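Local coordinates for uncharacterized protein YppE (Bacillus subtilis, PDB 2IM8) that is of unknown function but folds as a compact, single-chain bundle of four helices belonging to the bacterial DUF1798 family, at residues Ala17-Gly20 with Ala21-Gln25; Trp54-Gly57 with Ala58-Ile62; Asp80-Leu83 with Glu84-Gln88; Asp101-Glu104 with Ser105-Thr109. All blocks are in the same frame, centred on the assembly; numbering follows the deposited sequence.

Contact 1 of 4, residues Ala17-Gly20 with Ala21-Gln25; sequences AEKG and ADRYQ
Two successive turns of helix 3-29, the first helix of an all-helical bundle, meet here, and Arg-23 folds back over Gly-20. The guanidinium of Arg-23 returns along the helix surface until NH1 lies 3.6 Å from Gly-20 CA, approaching it obliquely. Its route is set by the torsions: CG leaves anti to the backbone N (chi1 -174°), and the chain then bends at chi3 (-61°), which brings the planar end back along the helix. One face of that group has Lys-19 O above it, 4.1 Å from the plane and displaced toward the rim. The polar end is held elsewhere, since NH1 makes a hydrogen bond to Ser-89 OG on helix 72-91. Lys-19 runs along the same flank, with its NZ 4.9 Å from Arg-23 NH2, two like charges that would probably disfavour a closer approach.

On another flank, a water spans Glu-18 O and Asp-22 OD2 through two weak hydrogen bonds, 2.8 Å from that carbonyl oxygen and 3.0 Å from that carboxylate oxygen. Glu-18 O also accepts the longer backbone bond from Asp-22 N, at 3.3 Å, whereas Tyr-24 N reaches Gly-20 O at 2.9 Å. The ring of Tyr-24 leads away from the earlier turn; it stacks with Phe-99, and its OH bonds to Ile-94 O. Ala-17, the backbone of Gly-20 and Tyr-24 are buried, while Glu-18, Lys-19 and Asp-22 are exposed: the amphipathic pattern of a helix in a four-helix bundle.

Contact 2 of 4, residues Trp54-Gly57 with Ala58-Ile62; sequences WAEG and ALELI
The methyl group of Ala-58 sits over the six-membered ring of Trp-54, one turn back on helix 36-64. This CH-pi contact puts Ala-58 CB 4.2 Å from the ring centroid and only 6° off the ring normal. CG of Trp-54 is anti to its backbone N (chi1 176°), and chi2 turns the indole until a face is presented to that methyl. The indole's own donor is satisfied across the bundle, where NE1 bonds to Thr-10 OG1 of helix 3-29; apolar side chains from helices 3-29, 72-91 and 96-121 also touch the ring.

In the backbone, every carbonyl from Trp-54 to Gly-57 receives an amide four residues on. Ala-58 N reaches Trp-54 O at 2.7 Å, and Leu-59 N reaches Ala-55 O at the same 2.7 Å. The next two bonds are longer, Glu-60 N to Glu-56 O being 3.0 Å. Ala-55 O is further covered by Leu-59 CG at 3.2 Å.

Glu-56 and Glu-60 run side by side in the same direction, their carboxylate planes 48° apart. Glu-60 OE2 lies 3.5 Å from Glu-56 CG and 3.7 Å from Glu-56 OE2. No hydrogen bond joins the two carboxylates at this separation; if both are ionised they would repel, which could raise the proton affinity of one or both, whereas the indole N-H of Trp-54 is already paired with Thr-10 OG1.

Contact 3 of 4, residues Asp80-Leu83 with Glu84-Gln88; sequences DNFL and ELVLQ
Phe-82 presents one face of its ring to Val-86, one turn further along helix 72-91, in an i to i+4 contact inside the four-helix bundle. The methyl CG2 does the touching: it lies 4.2 Å from the ring centroid, 15° off the ring normal, in a CH-pi contact displaced toward the rim. The nearest ring carbon is CE2, at 4.1 Å from Val-86 CG2. The two side chains cross obliquely, and their first torsions explain the meeting. Phe-82 CG stands anti to the backbone N (chi1 -179°), while Val-86 has CG1 in that anti position and CG2 beside its own backbone N, turned back to the earlier turn.

That same methyl also covers a polar atom, with CG2 of Val-86 3.3 Å from Phe-82 O. This carbonyl is nevertheless satisfied, because Val-86 N donates to it at 2.9 Å. Both side chains are buried, packing on Val-16 of helix 3-29 and on Asn-47 of helix 36-64.

Leu-85 belongs to a neighbouring flank of the helix and packs on Ala-17 and Phe-99. Its CB rests 3.3 Å from Phe-82 O and is almost equally close to Asn-81 O. Glu-84, more exposed, extends outward from the helix, its chain straight beyond CG; its OE1 makes a long, weak ion pair with Arg-98. Along the backbone the straightest of the four bonds is Leu-87 N to Leu-83 O, 3.1 Å long with an N-H...O angle of 178°.

Contact 4 of 4, residues Asp101-Glu104 with Ser105-Thr109; sequences DITE and SVLYT
Leu-107 reaches back over the preceding turn to Thr-103, starting with CB, which rests 3.4 Å from Thr-103 O. The next atom, CG, remains over the same oxygen at 3.3 Å, because it lies beside the backbone N and anti to the carbonyl carbon (chi1 -75°). From there CD1 goes to the threonine methyl, meeting Thr-103 CG2 at 3.8 Å, and the two side chains run alongside each other in the same direction. The other methyl, CD2, is the one that packs on Ala-17 of helix 3-29.

This is an i to i+4 pairing on helix 96-121, the last helix of the four-helix bundle. Thr-103 can offer its methyl because CG2 stands anti to its own backbone N, which leaves OG1 beside that N; the hydroxyl hydrogen-bonds with Phe-99 O, one turn earlier in the helix. Thr-103 O, roofed by leucine carbons, accepts Leu-107 N at 2.9 Å, with an N-H...O angle of 171°.

On a buried flank Val-106 does something similar with a shorter side chain: its CG2 lies 3.2 Å from Ile-102 O, while Val-106 N donates to that same oxygen at 3.0 Å.

From the N terminus, helices 3-29, 36-64, 72-91 and 96-121 each carry one contact, in the order 1 to 4. Every contact joins adjacent turns of its own helix, so none closes a loop and they follow in series without nesting or crossing. Contacts 1, 3 and 4 gather at one part of the bundle: Tyr-24 of contact 1 meets Gln-88 of contact 3, Glu-18 meets Leu-107 of contact 4, and contact 3 sets Leu-85 on Thr-103 and Asn-81 on Ile-102 and Val-106. Contact 2 lies across the chain's centre from contacts 1 and 3, its centre about 25 Å from that of contact 1, and touches contact 4 through Trp-54 on Thr-109.

Contact 1 of 4, residues Ala17-Gly20 with Ala21-Gln25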
loop_
_atom_site.group_PDB
_atom_site.type_symbol
_atom_site.label_atom_id
_atom_site.label_comp_id
_atom_site.label_asym_id
_atom_site.label_seq_id
_atom_site.Cartn_x
_atom_site.Cartn_y
_atom_site.Cartn_z
ATOM N N ALA A 17 1.974 1.891 -5.018
ATOM C CA ALA A 17 0.977 2.953 -4.914
ATOM C C ALA A 17 1.280 4.158 -5.815
ATOM O O ALA A 17 0.378 4.685 -6.472
ATOM C CB ALA A 17 0.854 3.409 -3.462
ATOM N N GLU A 18 2.537 4.601 -5.844
ATOM C CA GLU A 18 2.900 5.750 -6.673
ATOM C C GLU A 18 2.858 5.400 -8.155
ATOM O O GLU A 18 2.422 6.209 -8.976
ATOM C CB GLU A 18 4.279 6.297 -6.277
ATOM C CG GLU A 18 4.308 6.765 -4.826
ATOM C CD GLU A 18 5.579 7.488 -4.437
ATOM O OE1 GLU A 18 6.676 7.041 -4.832
ATOM O OE2 GLU A 18 5.479 8.500 -3.712
ATOM N N LYS A 19 3.308 4.200 -8.504
ATOM C CA LYS A 19 3.255 3.794 -9.903
ATOM C C LYS A 19 1.782 3.595 -10.255
ATOM O O LYS A 19 1.347 3.889 -11.371
ATOM C CB LYS A 19 4.034 2.497 -10.129
ATOM C CG LYS A 19 5.548 2.681 -10.126
ATOM C CD LYS A 19 6.257 1.380 -10.460
ATOM C CE LYS A 19 5.769 0.817 -11.788
ATOM N NZ LYS A 19 5.961 1.778 -12.927
ATOM N N GLY A 20 1.013 3.104 -9.287
ATOM C CA GLY A 20 -0.404 2.891 -9.517
ATOM C C GLY A 20 -1.125 4.193 -9.818
ATOM O O GLY A 20 -1.983 4.250 -10.695
ATOM N N ALA A 21 -0.773 5.243 -9.081
ATOM C CA ALA A 21 -1.372 6.560 -9.263
ATOM C C ALA A 21 -1.122 7.094 -10.676
ATOM O O ALA A 21 -2.015 7.683 -11.306
ATOM C CB ALA A 21 -0.802 7.522 -8.240
ATOM N N ASP A 22 0.103 6.917 -11.161
ATOM C CA ASP A 22 0.449 7.366 -12.509
ATOM C C ASP A 22 -0.307 6.550 -13.543
ATOM O O ASP A 22 -0.745 7.080 -14.563
ATOM C CB ASP A 22 1.943 7.203 -12.765
ATOM C CG ASP A 22 2.743 8.422 -12.356
ATOM O OD1 ASP A 22 2.146 9.397 -11.830
ATOM O OD2 ASP A 22 3.972 8.392 -12.569
ATOM N N ARG A 23 -0.446 5.251 -13.288
ATOM C CA ARG A 23 -1.151 4.395 -14.229
ATOM C C ARG A 23 -2.616 4.828 -14.298
ATOM O O ARG A 23 -3.208 4.880 -15.377
ATOM C CB ARG A 23 -1.043 2.924 -13.810
ATOM C CG ARG A 23 -1.635 1.961 -14.839
ATOM C CD ARG A 23 -1.580 0.504 -14.367
ATOM N NE ARG A 23 -0.203 0.081 -14.146
ATOM C CZ ARG A 23 0.345 -0.086 -12.945
ATOM N NH1 ARG A 23 -0.371 0.117 -11.845
ATOM N NH2 ARG A 23 1.621 -0.433 -12.850
ATOM N N TYR A 24 -3.184 5.156 -13.140
ATOM C CA TYR A 24 -4.574 5.590 -13.037
ATOM C C TYR A 24 -4.827 6.843 -13.869
ATOM O O TYR A 24 -5.752 6.881 -14.679
ATOM C CB TYR A 24 -4.923 5.876 -11.572
ATOM C CG TYR A 24 -6.281 6.510 -11.359
ATOM C CD1 TYR A 24 -7.453 5.746 -11.378
ATOM C CD2 TYR A 24 -6.395 7.879 -11.152
ATOM C CE1 TYR A 24 -8.703 6.341 -11.195
ATOM C CE2 TYR A 24 -7.635 8.481 -10.969
ATOM C CZ TYR A 24 -8.785 7.711 -10.992
ATOM O OH TYR A 24 -10.016 8.326 -10.828
ATOM N N GLN A 25 -3.995 7.860 -13.661
ATOM C CA GLN A 25 -4.117 9.123 -14.378
ATOM C C GLN A 25 -3.945 8.913 -15.873
ATOM O O GLN A 25 -4.682 9.487 -16.671
ATOM C CB GLN A 25 -3.070 10.120 -13.872
ATOM C CG GLN A 25 -2.913 11.357 -14.747
ATOM C CD GLN A 25 -1.878 12.339 -14.210
ATOM O OE1 GLN A 25 -0.805 11.944 -13.741
ATOM N NE2 GLN A 25 -2.189 13.629 -14.294
HETATM O O HOH W 1 4.880 7.220 -9.940
#

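Contact 2 of 4, residues Trp54-Gly57 with Ala58-Ile62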
loop_
_atom_site.group_PDB
_atom_site.type_symbol
_atom_site.label_atom_id
_atom_site.label_comp_id
_atom_site.label_asym_id
_atom_site.label_seq_id
_atom_site.Cartn_x
_atom_site.Cartn_y
_atom_site.Cartn_z
ATOM N N TRP A 54 2.880 -7.658 5.053
ATOM C CA TRP A 54 3.283 -6.363 5.586
ATOM C C TRP A 54 2.497 -6.079 6.862
ATOM O O TRP A 54 3.077 -5.745 7.889
ATOM C CB TRP A 54 3.009 -5.258 4.562
ATOM C CG TRP A 54 3.299 -3.899 5.082
ATOM C CD1 TRP A 54 4.522 -3.290 5.166
ATOM C CD2 TRP A 54 2.350 -2.974 5.621
ATOM N NE1 TRP A 54 4.388 -2.041 5.723
ATOM C CE2 TRP A 54 3.064 -1.823 6.012
ATOM C CE3 TRP A 54 0.960 -3.009 5.812
ATOM C CZ2 TRP A 54 2.436 -0.710 6.586
ATOM C CZ3 TRP A 54 0.333 -1.906 6.382
ATOM C CH2 TRP A 54 1.072 -0.771 6.762
ATOM N N ALA A 55 1.173 -6.215 6.781
ATOM C CA ALA A 55 0.300 -5.971 7.928
ATOM C C ALA A 55 0.693 -6.821 9.138
ATOM O O ALA A 55 0.775 -6.316 10.263
ATOM C CB ALA A 55 -1.164 -6.243 7.546
ATOM N N GLU A 56 0.934 -8.108 8.911
ATOM C CA GLU A 56 1.321 -8.989 10.002
ATOM C C GLU A 56 2.619 -8.491 10.630
ATOM O O GLU A 56 2.770 -8.508 11.845
ATOM C CB GLU A 56 1.460 -10.441 9.503
ATOM C CG GLU A 56 2.746 -11.156 9.902
ATOM C CD GLU A 56 3.775 -11.177 8.774
ATOM O OE1 GLU A 56 3.486 -11.772 7.707
ATOM O OE2 GLU A 56 4.870 -10.599 8.950
ATOM N N GLY A 57 3.551 -8.029 9.802
ATOM C CA GLY A 57 4.810 -7.529 10.325
ATOM C C GLY A 57 4.608 -6.203 11.044
ATOM O O GLY A 57 5.186 -5.966 12.108
ATOM N N ALA A 58 3.781 -5.339 10.459
ATOM C CA ALA A 58 3.487 -4.036 11.050
ATOM C C ALA A 58 2.829 -4.239 12.406
ATOM O O ALA A 58 3.207 -3.599 13.388
ATOM C CB ALA A 58 2.557 -3.219 10.128
ATOM N N LEU A 59 1.844 -5.130 12.464
ATOM C CA LEU A 59 1.167 -5.396 13.727
ATOM C C LEU A 59 2.143 -5.948 14.772
ATOM O O LEU A 59 2.069 -5.588 15.950
ATOM C CB LEU A 59 0.012 -6.367 13.512
ATOM C CG LEU A 59 -1.167 -5.783 12.728
ATOM C CD1 LEU A 59 -2.177 -6.880 12.461
ATOM C CD2 LEU A 59 -1.802 -4.627 13.520
ATOM N N GLU A 60 3.051 -6.822 14.346
ATOM C CA GLU A 60 4.045 -7.376 15.265
ATOM C C GLU A 60 4.872 -6.218 15.825
ATOM O O GLU A 60 5.114 -6.130 17.028
ATOM C CB GLU A 60 4.981 -8.353 14.539
ATOM C CG GLU A 60 4.360 -9.703 14.212
ATOM C CD GLU A 60 5.360 -10.668 13.604
ATOM O OE1 GLU A 60 6.457 -10.835 14.186
ATOM O OE2 GLU A 60 5.046 -11.266 12.551
ATOM N N LEU A 61 5.285 -5.326 14.930
ATOM C CA LEU A 61 6.083 -4.164 15.295
ATOM C C LEU A 61 5.476 -3.322 16.415
ATOM O O LEU A 61 6.195 -2.860 17.306
ATOM C CB LEU A 61 6.293 -3.262 14.073
ATOM C CG LEU A 61 6.996 -1.923 14.336
ATOM C CD1 LEU A 61 8.475 -2.167 14.564
ATOM C CD2 LEU A 61 6.796 -0.983 13.151
ATOM N N ILE A 62 4.160 -3.120 16.372
ATOM C CA ILE A 62 3.494 -2.300 17.377
ATOM C C ILE A 62 3.178 -3.022 18.677
ATOM O O ILE A 62 2.925 -2.378 19.696
ATOM C CB ILE A 62 2.193 -1.669 16.825
ATOM C CG1 ILE A 62 1.126 -2.737 16.620
ATOM C CG2 ILE A 62 2.484 -0.966 15.505
ATOM C CD1 ILE A 62 -0.223 -2.175 16.216
#

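Contact 3 of 4, residues Asp80-Leu83 with Glu84-Gln88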
loop_
_atom_site.group_PDB
_atom_site.type_symbol
_atom_site.label_atom_id
_atom_site.label_comp_id
_atom_site.label_asym_id
_atom_site.label_seq_id
_atom_site.Cartn_x
_atom_site.Cartn_y
_atom_site.Cartn_z
ATOM N N ASP A 80 -7.655 -3.092 2.384
ATOM C CA ASP A 80 -8.747 -2.794 1.460
ATOM C C ASP A 80 -8.497 -1.592 0.575
ATOM O O ASP A 80 -8.818 -1.629 -0.605
ATOM C CB ASP A 80 -10.069 -2.621 2.213
ATOM C CG ASP A 80 -10.472 -3.876 2.963
ATOM O OD1 ASP A 80 -10.055 -4.975 2.537
ATOM O OD2 ASP A 80 -11.211 -3.765 3.965
ATOM N N ASN A 81 -7.918 -0.531 1.123
ATOM C CA ASN A 81 -7.659 0.652 0.307
ATOM C C ASN A 81 -6.558 0.373 -0.719
ATOM O O ASN A 81 -6.671 0.762 -1.881
ATOM C CB ASN A 81 -7.259 1.844 1.182
ATOM C CG ASN A 81 -8.442 2.472 1.898
ATOM O OD1 ASN A 81 -9.530 2.608 1.329
ATOM N ND2 ASN A 81 -8.228 2.881 3.140
ATOM N N PHE A 82 -5.501 -0.305 -0.283
ATOM C CA PHE A 82 -4.388 -0.636 -1.158
ATOM C C PHE A 82 -4.845 -1.505 -2.324
ATOM O O PHE A 82 -4.474 -1.257 -3.473
ATOM C CB PHE A 82 -3.303 -1.356 -0.360
ATOM C CG PHE A 82 -2.089 -1.726 -1.168
ATOM C CD1 PHE A 82 -1.206 -0.746 -1.624
ATOM C CD2 PHE A 82 -1.819 -3.057 -1.463
ATOM C CE1 PHE A 82 -0.062 -1.096 -2.363
ATOM C CE2 PHE A 82 -0.675 -3.417 -2.202
ATOM C CZ PHE A 82 0.199 -2.429 -2.650
ATOM N N LEU A 83 -5.648 -2.528 -2.036
ATOM C CA LEU A 83 -6.138 -3.403 -3.100
ATOM C C LEU A 83 -7.073 -2.674 -4.053
ATOM O O LEU A 83 -7.105 -2.973 -5.248
ATOM C CB LEU A 83 -6.842 -4.630 -2.516
ATOM C CG LEU A 83 -5.940 -5.796 -2.097
ATOM C CD1 LEU A 83 -4.866 -5.308 -1.153
ATOM C CD2 LEU A 83 -6.788 -6.871 -1.437
ATOM N N GLU A 84 -7.852 -1.727 -3.542
ATOM C CA GLU A 84 -8.727 -0.982 -4.441
ATOM C C GLU A 84 -7.825 -0.139 -5.341
ATOM O O GLU A 84 -8.026 -0.082 -6.557
ATOM C CB GLU A 84 -9.692 -0.083 -3.672
ATOM C CG GLU A 84 -10.428 0.911 -4.577
ATOM C CD GLU A 84 -11.576 1.638 -3.902
ATOM O OE1 GLU A 84 -11.510 1.876 -2.675
ATOM O OE2 GLU A 84 -12.541 1.989 -4.621
ATOM N N LEU A 85 -6.825 0.499 -4.732
ATOM C CA LEU A 85 -5.875 1.336 -5.464
ATOM C C LEU A 85 -5.242 0.530 -6.596
ATOM O O LEU A 85 -5.148 1.010 -7.727
ATOM C CB LEU A 85 -4.810 1.882 -4.494
ATOM C CG LEU A 85 -3.359 2.237 -4.874
ATOM C CD1 LEU A 85 -3.227 2.727 -6.311
ATOM C CD2 LEU A 85 -2.865 3.297 -3.882
ATOM N N VAL A 86 -4.835 -0.703 -6.303
ATOM C CA VAL A 86 -4.222 -1.537 -7.330
ATOM C C VAL A 86 -5.177 -1.833 -8.488
ATOM O O VAL A 86 -4.848 -1.595 -9.650
ATOM C CB VAL A 86 -3.697 -2.860 -6.743
ATOM C CG1 VAL A 86 -3.238 -3.784 -7.875
ATOM C CG2 VAL A 86 -2.528 -2.573 -5.799
ATOM N N LEU A 87 -6.363 -2.341 -8.182
ATOM C CA LEU A 87 -7.335 -2.641 -9.237
ATOM C C LEU A 87 -7.681 -1.406 -10.066
ATOM O O LEU A 87 -7.686 -1.436 -11.308
ATOM C CB LEU A 87 -8.624 -3.202 -8.625
ATOM C CG LEU A 87 -9.769 -3.468 -9.617
ATOM C CD1 LEU A 87 -9.329 -4.434 -10.725
ATOM C CD2 LEU A 87 -10.967 -4.028 -8.850
ATOM N N GLN A 88 -7.993 -0.314 -9.380
ATOM C CA GLN A 88 -8.384 0.901 -10.084
ATOM C C GLN A 88 -7.279 1.518 -10.938
ATOM O O GLN A 88 -7.566 2.247 -11.890
ATOM C CB GLN A 88 -8.937 1.915 -9.087
ATOM C CG GLN A 88 -10.222 1.441 -8.388
ATOM C CD GLN A 88 -11.347 1.108 -9.360
ATOM O OE1 GLN A 88 -11.580 1.828 -10.336
ATOM N NE2 GLN A 88 -12.057 0.018 -9.090
#

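Contact 4 of 4, residues Asp101-Glu104 with Ser105-Thr109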
loop_
_atom_site.group_PDB
_atom_site.type_symbol
_atom_site.label_atom_id
_atom_site.label_comp_id
_atom_site.label_asym_id
_atom_site.label_seq_id
_atom_site.Cartn_x
_atom_site.Cartn_y
_atom_site.Cartn_z
ATOM N N ASP A 101 -8.025 10.131 -2.378
ATOM C CA ASP A 101 -8.265 9.850 -0.963
ATOM C C ASP A 101 -7.672 8.525 -0.477
ATOM O O ASP A 101 -7.010 8.492 0.552
ATOM C CB ASP A 101 -9.764 9.862 -0.643
ATOM C CG ASP A 101 -10.395 11.227 -0.851
ATOM O OD1 ASP A 101 -9.684 12.241 -0.672
ATOM O OD2 ASP A 101 -11.601 11.287 -1.175
ATOM N N ILE A 102 -7.903 7.433 -1.200
ATOM C CA ILE A 102 -7.361 6.149 -0.757
ATOM C C ILE A 102 -5.846 6.106 -0.904
ATOM O O ILE A 102 -5.143 5.536 -0.067
ATOM C CB ILE A 102 -8.014 4.965 -1.517
ATOM C CG1 ILE A 102 -7.733 5.058 -3.018
ATOM C CG2 ILE A 102 -9.526 4.982 -1.282
ATOM C CD1 ILE A 102 -8.339 3.907 -3.800
ATOM N N THR A 103 -5.336 6.731 -1.959
ATOM C CA THR A 103 -3.896 6.767 -2.193
ATOM C C THR A 103 -3.230 7.549 -1.055
ATOM O O THR A 103 -2.229 7.098 -0.474
ATOM C CB THR A 103 -3.580 7.420 -3.560
ATOM O OG1 THR A 103 -4.168 6.632 -4.602
ATOM C CG2 THR A 103 -2.078 7.477 -3.800
ATOM N N GLU A 104 -3.804 8.697 -0.708
ATOM C CA GLU A 104 -3.252 9.521 0.378
ATOM C C GLU A 104 -3.235 8.766 1.711
ATOM O O GLU A 104 -2.284 8.867 2.489
ATOM C CB GLU A 104 -4.088 10.782 0.580
ATOM C CG GLU A 104 -4.047 11.799 -0.533
ATOM C CD GLU A 104 -4.845 13.031 -0.152
ATOM O OE1 GLU A 104 -6.033 12.881 0.221
ATOM O OE2 GLU A 104 -4.292 14.140 -0.215
ATOM N N SER A 105 -4.314 8.040 1.973
ATOM C CA SER A 105 -4.465 7.267 3.206
ATOM C C SER A 105 -3.421 6.150 3.302
ATOM O O SER A 105 -2.776 5.950 4.342
ATOM C CB SER A 105 -5.874 6.670 3.254
ATOM O OG SER A 105 -6.058 5.880 4.401
ATOM N N VAL A 106 -3.270 5.417 2.212
ATOM C CA VAL A 106 -2.311 4.319 2.152
ATOM C C VAL A 106 -0.883 4.844 2.320
ATOM O O VAL A 106 -0.124 4.362 3.162
ATOM C CB VAL A 106 -2.434 3.572 0.796
ATOM C CG1 VAL A 106 -1.238 2.635 0.586
ATOM C CG2 VAL A 106 -3.747 2.784 0.764
ATOM N N LEU A 107 -0.527 5.846 1.526
ATOM C CA LEU A 107 0.813 6.409 1.573
ATOM C C LEU A 107 1.197 6.932 2.954
ATOM O O LEU A 107 2.309 6.680 3.408
ATOM C CB LEU A 107 0.962 7.520 0.522
ATOM C CG LEU A 107 1.088 7.012 -0.926
ATOM C CD1 LEU A 107 1.080 8.182 -1.891
ATOM C CD2 LEU A 107 2.378 6.187 -1.082
ATOM N N TYR A 108 0.287 7.645 3.617
ATOM C CA TYR A 108 0.604 8.181 4.941
ATOM C C TYR A 108 0.876 7.082 5.953
ATOM O O TYR A 108 1.845 7.149 6.710
ATOM C CB TYR A 108 -0.510 9.088 5.481
ATOM C CG TYR A 108 -0.235 9.468 6.918
ATOM C CD1 TYR A 108 0.861 10.262 7.244
ATOM C CD2 TYR A 108 -0.992 8.937 7.959
ATOM C CE1 TYR A 108 1.210 10.511 8.563
ATOM C CE2 TYR A 108 -0.655 9.181 9.293
ATOM C CZ TYR A 108 0.450 9.964 9.585
ATOM O OH TYR A 108 0.832 10.168 10.892
ATOM N N THR A 109 0.020 6.067 5.987
ATOM C CA THR A 109 0.247 4.988 6.934
ATOM C C THR A 109 1.576 4.307 6.622
ATOM O O THR A 109 2.330 3.972 7.537
ATOM C CB THR A 109 -0.895 3.950 6.906
ATOM O OG1 THR A 109 -2.120 4.590 7.281
ATOM C CG2 THR A 109 -0.601 2.796 7.883
#